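PDB 4RR5: malonyl CoA-acyl carrier protein transacylase from Synechocystis sp. PCC 6803 substr. Kazusa, which transfers the malonyl group from malonyl-CoA to the holo acyl carrier protein, supplying malonyl-ACP for fatty acid biosynthesis. Local coordinates for residues A[226-229]-A[230-233]. Numbering follows the deposited sequence.
Sequences NGDR and LKEK
Asn226 caps the first turn of helix 227-235 in the acyl transferase domain, and its backbone O accepts from Leu230 N at 3.0 Å, the first of four i to i+4 bonds that run on to Lys233 N. The N-cap side chain closes the helix start: Asn226 OD1 takes Arg229 N at 2.8 Å and, weakly, Asp228 N. Packing is tight on the inner side. Leu230, its CG lying 3.3 Å from Asn226 O, packs against Val100, Val215 and Thr224, while Lys233 runs extended past Ser217 so that its ammonium reaches Asp220 O. Lys231 NZ bonds to the carbonyls of Thr204 and Cys206. The solvent side, with Asp228 and Glu232, is looser. Here Arg229, with CG anti to its own N (chi1 179°) and the chain bent at chi2 (60°), is carried forward along the helix, over Lys233 and up to Glu232. Arg229 NH1 makes a longish salt bridge of 3.3 Å to Glu232 OE2, with guanidinium and carboxylate planes 40° apart, and Arg229 NH2 pairs with Asp220. Cutting Arg229 back to an alanine removes the cation between Glu232 and Asp220, and is likely to leave both carboxylates short of a mate and uncover the methylenes of Lys233. Asp220 thus receives Arg229 on its carboxylate and Lys233 on its carbonyl, which probably eases the nearness of the two cations, Arg229 NH2 and Lys233 NZ being 4.5 Å apart. Arg229 and Lys233 cross at about a right angle, Lys233 CE resting over one guanidinium face, off-centre and 3.4 Å from Arg229 NE.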
loop_
_atom_site.group_PDB
_atom_site.type_symbol
_atom_site.label_atom_id
_atom_site.label_comp_id
_atom_site.label_asym_id
_atom_site.label_seq_id
_atom_site.Cartn_x
_atom_site.Cartn_y
_atom_site.Cartn_z
ATOM N N ASN A 226 2.061 -19.254 -3.009
ATOM C CA ASN A 226 0.802 -19.975 -3.135
ATOM C C ASN A 226 -0.399 -19.022 -3.286
ATOM O O ASN A 226 -0.622 -18.131 -2.451
ATOM C CB ASN A 226 0.603 -20.905 -1.933
ATOM C CG ASN A 226 -0.688 -21.683 -2.018
ATOM O OD1 ASN A 226 -1.660 -21.393 -1.311
ATOM N ND2 ASN A 226 -0.716 -22.674 -2.902
ATOM N N GLY A 227 -1.159 -19.214 -4.361
ATOM C CA GLY A 227 -2.266 -18.337 -4.683
ATOM C C GLY A 227 -3.295 -18.268 -3.579
ATOM O O GLY A 227 -3.872 -17.217 -3.305
ATOM N N ASP A 228 -3.521 -19.391 -2.919
ATOM C CA ASP A 228 -4.605 -19.466 -1.949
ATOM C C ASP A 228 -4.200 -18.910 -0.586
ATOM O O ASP A 228 -5.021 -18.330 0.127
ATOM C CB ASP A 228 -5.092 -20.908 -1.828
ATOM C CG ASP A 228 -5.947 -21.319 -3.002
ATOM O OD1 ASP A 228 -6.717 -20.472 -3.506
ATOM O OD2 ASP A 228 -5.823 -22.479 -3.441
ATOM N N ARG A 229 -2.938 -19.088 -0.228
ATOM C CA ARG A 229 -2.448 -18.501 1.001
ATOM C C ARG A 229 -2.444 -16.971 0.844
ATOM O O ARG A 229 -2.815 -16.247 1.777
ATOM C CB ARG A 229 -1.059 -19.039 1.348
ATOM C CG ARG A 229 -0.448 -18.438 2.629
ATOM C CD ARG A 229 -1.287 -18.689 3.908
ATOM N NE ARG A 229 -0.607 -18.135 5.080
ATOM C CZ ARG A 229 -1.147 -17.275 5.942
ATOM N NH1 ARG A 229 -2.402 -16.870 5.804
ATOM N NH2 ARG A 229 -0.426 -16.822 6.955
ATOM N N LEU A 230 -2.053 -16.491 -0.342
ATOM C CA LEU A 230 -2.022 -15.051 -0.636
ATOM C C LEU A 230 -3.413 -14.404 -0.578
ATOM O O LEU A 230 -3.569 -13.326 -0.012
ATOM C CB LEU A 230 -1.387 -14.795 -1.999
ATOM C CG LEU A 230 0.127 -14.961 -2.077
ATOM C CD1 LEU A 230 0.600 -14.555 -3.447
ATOM C CD2 LEU A 230 0.840 -14.148 -1.026
ATOM N N LYS A 231 -4.413 -15.062 -1.156
ATOM C CA LYS A 231 -5.793 -14.608 -1.024
ATOM C C LYS A 231 -6.221 -14.548 0.443
ATOM O O LYS A 231 -6.840 -13.571 0.896
ATOM C CB LYS A 231 -6.754 -15.514 -1.792
ATOM C CG LYS A 231 -8.138 -14.898 -1.929
ATOM C CD LYS A 231 -9.207 -15.900 -2.343
ATOM C CE LYS A 231 -8.867 -16.588 -3.652
ATOM N NZ LYS A 231 -10.105 -17.094 -4.313
ATOM N N GLU A 232 -5.882 -15.598 1.182
ATOM C CA GLU A 232 -6.181 -15.664 2.608
ATOM C C GLU A 232 -5.552 -14.475 3.326
ATOM O O GLU A 232 -6.227 -13.765 4.050
ATOM C CB GLU A 232 -5.682 -16.983 3.209
ATOM C CG GLU A 232 -6.181 -17.270 4.630
ATOM C CD GLU A 232 -5.282 -18.239 5.403
ATOM O OE1 GLU A 232 -4.576 -19.069 4.778
ATOM O OE2 GLU A 232 -5.269 -18.150 6.649
ATOM N N LYS A 233 -4.266 -14.250 3.115
ATOM C CA LYS A 233 -3.600 -13.100 3.710
ATOM C C LYS A 233 -4.226 -11.759 3.260
ATOM O O LYS A 233 -4.301 -10.803 4.034
ATOM C CB LYS A 233 -2.115 -13.114 3.358
ATOM C CG LYS A 233 -1.361 -14.371 3.756
ATOM C CD LYS A 233 0.113 -14.152 3.499
ATOM C CE LYS A 233 0.977 -15.327 3.869
ATOM N NZ LYS A 233 2.358 -14.819 4.080
#